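Local structure of thermostable carboxypeptidase 1 (Pyrococcus furiosus, 1KA2) at residues P185-I190 with D355-N360; L318-L323 with E336-Y341. The protein removes amino acids one at a time from the C-terminus of peptides with broad specificity, as a homodimeric cobalt-dependent metallocarboxypeptidase of the M32 family. All coordinates share one frame; numbering follows the deposited sequence.

Contact 1: P185-I190 with D355-N360; sequences PLLDKI and DVVTYN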
ATOM      1  N   PRO A 185       6.930 -44.537 -14.447  1.00 50.79           N
ATOM      2  CA  PRO A 185       6.214 -45.518 -15.268  1.00 51.23           C
ATOM      3  C   PRO A 185       4.742 -45.151 -15.444  1.00 50.74           C
ATOM      4  O   PRO A 185       4.196 -45.242 -16.548  1.00 51.38           O
ATOM      5  CB  PRO A 185       6.420 -46.823 -14.501  1.00 50.96           C
ATOM      6  CG  PRO A 185       6.518 -46.363 -13.075  1.00 52.40           C
ATOM      7  CD  PRO A 185       7.403 -45.145 -13.192  1.00 50.67           C
ATOM      8  N   LEU A 186       4.112 -44.719 -14.356  1.00 50.47           N
ATOM      9  CA  LEU A 186       2.706 -44.332 -14.391  1.00 49.70           C
ATOM     10  C   LEU A 186       2.506 -43.306 -15.497  1.00 49.53           C
ATOM     11  O   LEU A 186       1.507 -43.335 -16.214  1.00 48.60           O
ATOM     12  CB  LEU A 186       2.282 -43.744 -13.041  1.00 50.29           C
ATOM     13  CG  LEU A 186       0.832 -43.999 -12.619  1.00 50.90           C
ATOM     14  CD1 LEU A 186       0.552 -43.290 -11.306  1.00 51.78           C
ATOM     15  CD2 LEU A 186      -0.120 -43.519 -13.703  1.00 51.51           C
ATOM     16  N   LEU A 187       3.467 -42.396 -15.632  1.00 50.21           N
ATOM     17  CA  LEU A 187       3.395 -41.376 -16.670  1.00 51.84           C
ATOM     18  C   LEU A 187       3.406 -42.045 -18.040  1.00 51.98           C
ATOM     19  O   LEU A 187       2.514 -41.818 -18.857  1.00 51.25           O
ATOM     20  CB  LEU A 187       4.579 -40.410 -16.570  1.00 49.52           C
ATOM     21  CG  LEU A 187       4.711 -39.416 -17.730  1.00 49.85           C
ATOM     22  CD1 LEU A 187       3.486 -38.506 -17.784  1.00 48.37           C
ATOM     23  CD2 LEU A 187       5.979 -38.600 -17.559  1.00 47.98           C
ATOM     24  N   ASP A 188       4.419 -42.871 -18.282  1.00 54.51           N
ATOM     25  CA  ASP A 188       4.546 -43.573 -19.555  1.00 57.02           C
ATOM     26  C   ASP A 188       3.245 -44.285 -19.922  1.00 58.01           C
ATOM     27  O   ASP A 188       2.752 -44.153 -21.043  1.00 58.00           O
ATOM     28  CB  ASP A 188       5.683 -44.597 -19.492  1.00 57.99           C
ATOM     29  CG  ASP A 188       7.028 -43.965 -19.187  1.00 59.41           C
ATOM     30  OD1 ASP A 188       7.475 -43.077 -19.952  1.00 62.20           O
ATOM     31  OD2 ASP A 188       7.645 -44.364 -18.179  1.00 59.82           O
ATOM     32  N   LYS A 189       2.691 -45.035 -18.974  1.00 59.52           N
ATOM     33  CA  LYS A 189       1.448 -45.762 -19.213  1.00 61.56           C
ATOM     34  C   LYS A 189       0.322 -44.801 -19.594  1.00 62.35           C
ATOM     35  O   LYS A 189      -0.404 -45.031 -20.565  1.00 63.23           O
ATOM     36  CB  LYS A 189       1.048 -46.557 -17.965  1.00 62.96           C
ATOM     37  CG  LYS A 189      -0.098 -47.541 -18.194  1.00 65.45           C
ATOM     38  CD  LYS A 189       0.315 -48.665 -19.143  1.00 67.32           C
ATOM     39  CE  LYS A 189      -0.762 -48.949 -20.189  1.00 67.78           C
ATOM     40  NZ  LYS A 189      -0.341 -50.031 -21.128  1.00 69.59           N
ATOM     41  N   ILE A 190       0.181 -43.723 -18.825  1.00 62.43           N
ATOM     42  CA  ILE A 190      -0.852 -42.724 -19.085  1.00 61.25           C
ATOM     43  C   ILE A 190      -0.714 -42.167 -20.498  1.00 62.22           C
ATOM     44  O   ILE A 190      -1.685 -42.088 -21.250  1.00 62.27           O
ATOM     45  CB  ILE A 190      -0.756 -41.546 -18.088  1.00 59.70           C
ATOM     46  CG1 ILE A 190      -1.226 -41.989 -16.703  1.00 59.42           C
ATOM     47  CG2 ILE A 190      -1.572 -40.364 -18.590  1.00 59.13           C
ATOM     48  CD1 ILE A 190      -1.070 -40.922 -15.636  1.00 57.61           C
ATOM     49  N   ASP A 355       1.620 -30.143 -16.425  1.00 32.96           N
ATOM     50  CA  ASP A 355       0.437 -30.743 -15.822  1.00 30.09           C
ATOM     51  C   ASP A 355       0.946 -31.305 -14.502  1.00 29.89           C
ATOM     52  O   ASP A 355       2.153 -31.305 -14.261  1.00 30.34           O
ATOM     53  CB  ASP A 355      -0.054 -31.899 -16.684  1.00 34.25           C
ATOM     54  CG  ASP A 355       1.020 -32.940 -16.895  1.00 30.83           C
ATOM     55  OD1 ASP A 355       1.847 -32.764 -17.816  1.00 28.64           O
ATOM     56  OD2 ASP A 355       1.054 -33.908 -16.108  1.00 32.11           O
ATOM     57  N   VAL A 356       0.049 -31.818 -13.667  1.00 28.54           N
ATOM     58  CA  VAL A 356       0.458 -32.346 -12.369  1.00 31.91           C
ATOM     59  C   VAL A 356       1.300 -33.629 -12.373  1.00 34.93           C
ATOM     60  O   VAL A 356       2.006 -33.917 -11.394  1.00 34.71           O
ATOM     61  CB  VAL A 356      -0.749 -32.624 -11.474  1.00 30.79           C
ATOM     62  CG1 VAL A 356      -1.619 -31.395 -11.377  1.00 33.16           C
ATOM     63  CG2 VAL A 356      -1.523 -33.806 -12.020  1.00 29.19           C
ATOM     64  N   VAL A 357       1.216 -34.405 -13.452  1.00 35.40           N
ATOM     65  CA  VAL A 357       1.965 -35.654 -13.537  1.00 37.27           C
ATOM     66  C   VAL A 357       3.407 -35.418 -13.995  1.00 36.12           C
ATOM     67  O   VAL A 357       4.333 -36.040 -13.484  1.00 37.41           O
ATOM     68  CB  VAL A 357       1.253 -36.649 -14.485  1.00 38.20           C
ATOM     69  CG1 VAL A 357       1.913 -38.022 -14.401  1.00 39.44           C
ATOM     70  CG2 VAL A 357      -0.215 -36.752 -14.107  1.00 36.67           C
ATOM     71  N   THR A 358       3.593 -34.492 -14.933  1.00 37.79           N
ATOM     72  CA  THR A 358       4.923 -34.167 -15.448  1.00 37.18           C
ATOM     73  C   THR A 358       5.646 -33.069 -14.642  1.00 38.00           C
ATOM     74  O   THR A 358       6.873 -32.961 -14.697  1.00 38.05           O
ATOM     75  CB  THR A 358       4.846 -33.713 -16.934  1.00 38.34           C
ATOM     76  OG1 THR A 358       4.170 -32.448 -17.024  1.00 37.56           O
ATOM     77  CG2 THR A 358       4.084 -34.740 -17.765  1.00 34.59           C
ATOM     78  N   TYR A 359       4.895 -32.269 -13.888  1.00 37.42           N
ATOM     79  CA  TYR A 359       5.483 -31.175 -13.098  1.00 37.16           C
ATOM     80  C   TYR A 359       6.702 -31.532 -12.248  1.00 36.88           C
ATOM     81  O   TYR A 359       7.770 -30.920 -12.378  1.00 35.41           O
ATOM     82  CB  TYR A 359       4.434 -30.553 -12.164  1.00 37.91           C
ATOM     83  CG  TYR A 359       4.926 -29.323 -11.420  1.00 35.64           C
ATOM     84  CD1 TYR A 359       4.989 -28.078 -12.048  1.00 39.56           C
ATOM     85  CD2 TYR A 359       5.338 -29.409 -10.097  1.00 36.28           C
ATOM     86  CE1 TYR A 359       5.451 -26.943 -11.373  1.00 39.32           C
ATOM     87  CE2 TYR A 359       5.806 -28.288  -9.413  1.00 38.77           C
ATOM     88  CZ  TYR A 359       5.859 -27.059 -10.055  1.00 37.69           C
ATOM     89  OH  TYR A 359       6.316 -25.959  -9.374  1.00 39.49           O
ATOM     90  N   ASN A 360       6.543 -32.507 -11.362  1.00 35.31           N
ATOM     91  CA  ASN A 360       7.644 -32.874 -10.492  1.00 34.56           C
ATOM     92  C   ASN A 360       8.954 -33.316 -11.174  1.00 34.21           C
ATOM     93  O   ASN A 360      10.009 -33.330 -10.538  1.00 31.23           O
ATOM     94  CB  ASN A 360       7.162 -33.913  -9.478  1.00 37.27           C
ATOM     95  CG  ASN A 360       6.253 -33.298  -8.419  1.00 38.40           C
ATOM     96  OD1 ASN A 360       6.577 -32.257  -7.850  1.00 41.83           O
ATOM     97  ND2 ASN A 360       5.123 -33.936  -8.149  1.00 37.98           N
TER
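Leu187 on helix 169-192 meets Val357 and Thr358 in the turn that leads into helix 359-375, and an Asx motif at Asp355 shapes that turn. The tight part is small and wholly apolar. In Leu187 a chi1 of 172° puts CG trans to the amide nitrogen, and a chi2 of 62° then sets CD1 against two methyls at once: Leu187 CD1 is 3.8 Å from Val357 CG1 and equally 3.8 Å from Thr358 CG2. Behind it, Leu187 CB backs the same valine methyl at 4.2 Å from Val357 CG1. One turn further along the helix the packing is looser, with Ile190 CD1 4.3 Å from Val357 CG1. All four touching residues are buried. Pro185 and Lys189, exposed, and Asp188, partly so, lie outside this contact on the solvent side, where Asp188 pairs with Lys184. Leu395 of helix 383-395 touches both Leu187 and Thr358, and Tyr498 of the C-terminal helix touches Ile190 and Val357. Asp355 belongs to the predicted I/NRXXA/SD motif, and its OD1 accepts from Arg346 N. OD2 takes the amide of Thr358, and more weakly that of Val357; Thr358 N donates to Asp355 OD2 at 2.9 Å, from 42° above the carboxylate plane.

Contact 2: L318-L323 with E336-Y341; sequences LIYPVL and EDVYLY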
ATOM      1  N   LEU A 318     -19.639 -28.374 -10.055  1.00 44.17           N
ATOM      2  CA  LEU A 318     -20.041 -27.223  -9.252  1.00 42.78           C
ATOM      3  C   LEU A 318     -19.950 -25.884  -9.977  1.00 42.28           C
ATOM      4  O   LEU A 318     -20.816 -25.021  -9.827  1.00 40.98           O
ATOM      5  CB  LEU A 318     -19.173 -27.154  -7.994  1.00 40.49           C
ATOM      6  CG  LEU A 318     -19.285 -25.844  -7.201  1.00 39.97           C
ATOM      7  CD1 LEU A 318     -20.722 -25.680  -6.689  1.00 36.26           C
ATOM      8  CD2 LEU A 318     -18.270 -25.855  -6.052  1.00 37.32           C
ATOM      9  N   ILE A 319     -18.885 -25.714 -10.751  1.00 43.66           N
ATOM     10  CA  ILE A 319     -18.640 -24.470 -11.480  1.00 44.79           C
ATOM     11  C   ILE A 319     -19.213 -24.467 -12.899  1.00 44.59           C
ATOM     12  O   ILE A 319     -19.422 -23.403 -13.504  1.00 42.80           O
ATOM     13  CB  ILE A 319     -17.120 -24.199 -11.578  1.00 45.27           C
ATOM     14  CG1 ILE A 319     -16.447 -24.528 -10.247  1.00 48.03           C
ATOM     15  CG2 ILE A 319     -16.860 -22.741 -11.943  1.00 48.70           C
ATOM     16  CD1 ILE A 319     -17.058 -23.852  -9.042  1.00 49.03           C
ATOM     17  N   TYR A 320     -19.470 -25.663 -13.424  1.00 44.41           N
ATOM     18  CA  TYR A 320     -19.984 -25.816 -14.781  1.00 44.31           C
ATOM     19  C   TYR A 320     -21.093 -24.826 -15.150  1.00 44.29           C
ATOM     20  O   TYR A 320     -20.999 -24.127 -16.160  1.00 44.97           O
ATOM     21  CB  TYR A 320     -20.476 -27.256 -15.008  1.00 44.73           C
ATOM     22  CG  TYR A 320     -20.923 -27.500 -16.424  1.00 43.59           C
ATOM     23  CD1 TYR A 320     -20.015 -27.417 -17.478  1.00 43.62           C
ATOM     24  CD2 TYR A 320     -22.264 -27.750 -16.722  1.00 44.00           C
ATOM     25  CE1 TYR A 320     -20.426 -27.569 -18.790  1.00 46.32           C
ATOM     26  CE2 TYR A 320     -22.689 -27.904 -18.037  1.00 45.26           C
ATOM     27  CZ  TYR A 320     -21.763 -27.810 -19.067  1.00 46.66           C
ATOM     28  OH  TYR A 320     -22.159 -27.948 -20.377  1.00 50.43           O
ATOM     29  N   PRO A 321     -22.158 -24.750 -14.337  1.00 43.99           N
ATOM     30  CA  PRO A 321     -23.227 -23.806 -14.684  1.00 44.79           C
ATOM     31  C   PRO A 321     -22.766 -22.351 -14.785  1.00 44.66           C
ATOM     32  O   PRO A 321     -23.239 -21.600 -15.641  1.00 44.41           O
ATOM     33  CB  PRO A 321     -24.274 -24.040 -13.588  1.00 42.72           C
ATOM     34  CG  PRO A 321     -23.489 -24.642 -12.454  1.00 45.24           C
ATOM     35  CD  PRO A 321     -22.510 -25.543 -13.148  1.00 43.50           C
ATOM     36  N   VAL A 322     -21.832 -21.968 -13.921  1.00 44.33           N
ATOM     37  CA  VAL A 322     -21.304 -20.612 -13.911  1.00 42.07           C
ATOM     38  C   VAL A 322     -20.502 -20.329 -15.173  1.00 40.76           C
ATOM     39  O   VAL A 322     -20.521 -19.213 -15.699  1.00 39.34           O
ATOM     40  CB  VAL A 322     -20.413 -20.383 -12.687  1.00 42.01           C
ATOM     41  CG1 VAL A 322     -19.851 -18.971 -12.706  1.00 40.74           C
ATOM     42  CG2 VAL A 322     -21.225 -20.619 -11.425  1.00 43.78           C
ATOM     43  N   LEU A 323     -19.789 -21.344 -15.647  1.00 40.64           N
ATOM     44  CA  LEU A 323     -18.996 -21.215 -16.861  1.00 40.93           C
ATOM     45  C   LEU A 323     -19.938 -20.971 -18.047  1.00 41.47           C
ATOM     46  O   LEU A 323     -19.663 -20.147 -18.917  1.00 39.99           O
ATOM     47  CB  LEU A 323     -18.177 -22.495 -17.098  1.00 39.27           C
ATOM     48  CG  LEU A 323     -17.031 -22.835 -16.140  1.00 40.76           C
ATOM     49  CD1 LEU A 323     -16.325 -24.103 -16.628  1.00 40.08           C
ATOM     50  CD2 LEU A 323     -16.037 -21.679 -16.073  1.00 39.14           C
ATOM     51  N   GLU A 336     -17.704 -32.933 -19.024  1.00 51.18           N
ATOM     52  CA  GLU A 336     -16.610 -33.898 -19.178  1.00 50.65           C
ATOM     53  C   GLU A 336     -15.517 -33.206 -19.984  1.00 48.80           C
ATOM     54  O   GLU A 336     -14.329 -33.422 -19.760  1.00 49.76           O
ATOM     55  CB  GLU A 336     -17.072 -35.161 -19.920  1.00 51.39           C
ATOM     56  CG  GLU A 336     -17.232 -36.404 -19.039  1.00 53.85           C
ATOM     57  CD  GLU A 336     -15.917 -36.907 -18.442  1.00 54.34           C
ATOM     58  OE1 GLU A 336     -14.984 -37.225 -19.211  1.00 54.47           O
ATOM     59  OE2 GLU A 336     -15.822 -36.998 -17.197  1.00 53.87           O
ATOM     60  N   ASP A 337     -15.935 -32.375 -20.929  1.00 47.85           N
ATOM     61  CA  ASP A 337     -14.999 -31.630 -21.756  1.00 48.15           C
ATOM     62  C   ASP A 337     -14.179 -30.713 -20.861  1.00 46.06           C
ATOM     63  O   ASP A 337     -12.986 -30.520 -21.081  1.00 46.38           O
ATOM     64  CB  ASP A 337     -15.752 -30.790 -22.792  1.00 51.32           C
ATOM     65  CG  ASP A 337     -16.048 -31.559 -24.065  1.00 52.27           C
ATOM     66  OD1 ASP A 337     -16.963 -31.142 -24.809  1.00 52.25           O
ATOM     67  OD2 ASP A 337     -15.356 -32.565 -24.327  1.00 54.71           O
ATOM     68  N   VAL A 338     -14.829 -30.146 -19.852  1.00 43.72           N
ATOM     69  CA  VAL A 338     -14.145 -29.257 -18.930  1.00 42.47           C
ATOM     70  C   VAL A 338     -13.232 -30.097 -18.058  1.00 42.35           C
ATOM     71  O   VAL A 338     -12.111 -29.693 -17.749  1.00 40.31           O
ATOM     72  CB  VAL A 338     -15.140 -28.468 -18.042  1.00 41.45           C
ATOM     73  CG1 VAL A 338     -14.374 -27.558 -17.088  1.00 38.54           C
ATOM     74  CG2 VAL A 338     -16.085 -27.633 -18.924  1.00 38.27           C
ATOM     75  N   TYR A 339     -13.707 -31.277 -17.671  1.00 42.64           N
ATOM     76  CA  TYR A 339     -12.892 -32.155 -16.849  1.00 42.89           C
ATOM     77  C   TYR A 339     -11.590 -32.519 -17.563  1.00 42.84           C
ATOM     78  O   TYR A 339     -10.510 -32.245 -17.046  1.00 45.02           O
ATOM     79  CB  TYR A 339     -13.629 -33.447 -16.495  1.00 42.17           C
ATOM     80  CG  TYR A 339     -12.797 -34.325 -15.597  1.00 41.47           C
ATOM     81  CD1 TYR A 339     -12.664 -34.035 -14.241  1.00 42.49           C
ATOM     82  CD2 TYR A 339     -12.067 -35.396 -16.116  1.00 42.59           C
ATOM     83  CE1 TYR A 339     -11.819 -34.787 -13.421  1.00 44.61           C
ATOM     84  CE2 TYR A 339     -11.217 -36.151 -15.306  1.00 43.61           C
ATOM     85  CZ  TYR A 339     -11.096 -35.844 -13.963  1.00 44.37           C
ATOM     86  OH  TYR A 339     -10.249 -36.581 -13.161  1.00 48.10           O
ATOM     87  N   LEU A 340     -11.689 -33.137 -18.740  1.00 41.09           N
ATOM     88  CA  LEU A 340     -10.500 -33.537 -19.497  1.00 40.29           C
ATOM     89  C   LEU A 340      -9.556 -32.346 -19.706  1.00 39.46           C
ATOM     90  O   LEU A 340      -8.336 -32.481 -19.652  1.00 38.26           O
ATOM     91  CB  LEU A 340     -10.908 -34.140 -20.852  1.00 39.98           C
ATOM     92  CG  LEU A 340     -11.734 -35.442 -20.806  1.00 43.41           C
ATOM     93  CD1 LEU A 340     -12.193 -35.810 -22.212  1.00 42.09           C
ATOM     94  CD2 LEU A 340     -10.905 -36.580 -20.201  1.00 40.75           C
ATOM     95  N   TYR A 341     -10.143 -31.179 -19.941  1.00 39.13           N
ATOM     96  CA  TYR A 341      -9.394 -29.946 -20.143  1.00 38.00           C
ATOM     97  C   TYR A 341      -8.564 -29.641 -18.890  1.00 37.54           C
ATOM     98  O   TYR A 341      -7.356 -29.408 -18.978  1.00 38.57           O
ATOM     99  CB  TYR A 341     -10.397 -28.827 -20.441  1.00 37.61           C
ATOM    100  CG  TYR A 341      -9.859 -27.422 -20.463  1.00 36.76           C
ATOM    101  CD1 TYR A 341      -8.692 -27.102 -21.160  1.00 36.68           C
ATOM    102  CD2 TYR A 341     -10.554 -26.392 -19.828  1.00 36.41           C
ATOM    103  CE1 TYR A 341      -8.232 -25.791 -21.223  1.00 35.05           C
ATOM    104  CE2 TYR A 341     -10.108 -25.078 -19.883  1.00 37.16           C
ATOM    105  CZ  TYR A 341      -8.947 -24.781 -20.583  1.00 37.31           C
ATOM    106  OH  TYR A 341      -8.520 -23.472 -20.648  1.00 34.29           O
TER
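The ring of Tyr320 presents an edge to Val338: Val338 CG2 lies near the ring plane, 4.2 Å from Tyr320 CD1, so neither face of the tyrosine is used by this valine. Met330, from the loop joining the two helices, touches both Tyr320 and Val338. The bond from CA to CB of the tyrosine leaves helix 313-326 alongside helix 335-342 rather than at it, and the trans chi1 of -176° swings the ring in to bring CD1 to the valine. The phenol OH hydrogen-bonds to the backbone O of Tyr333, just ahead of the second helix, which probably helps fix the ring.

Val338 is the one residue of 336-341 that packs against both partners, and its two methyls divide the work. CG2 goes to the tyrosine; CG1, anti to the backbone N (chi1 180°), meets Leu323, one turn after Tyr320. Leu323 sets out toward the valine and is extended at its end (chi2 -177°), so the two side chains approach tip to tip, with Leu323 CD1 4.0 Å from Val338 CG1. Val338 and Leu323 are buried, whereas Tyr320 is partly exposed. The backbones stand well apart even at their closest, the CA atoms of Tyr320 and Val338 being 7.9 Å from each other, so side chains alone bridge the gap. Around this apolar centre, Phe260 lies against Leu323, and Val316 of the first helix adds a further side chain to Val338.

This is plain apolar packing between two consecutive helices joined by a short loop, in the largely helical M32 carboxypeptidase fold, away from the metal site.

Both contacts are apolar packing around a valine, but in contact 1 all four touching residues are buried, while in contact 2 one of three, Tyr320, is partly exposed. Both lie off the centre of the chain, their centres about 21 and 26 Å from it. Contact 1 brings together elements 165 residues apart, whereas contact 2 joins neighbouring helices across a short loop and is nested within the span that contact 1 closes. They share no element, although helix 335-342 is followed in the chain by helix 359-375. Their centres are about 23 Å apart and their nearest atoms about 8 Å, without touching. Polar groups differ too: a carboxylate in one, a phenol in the other.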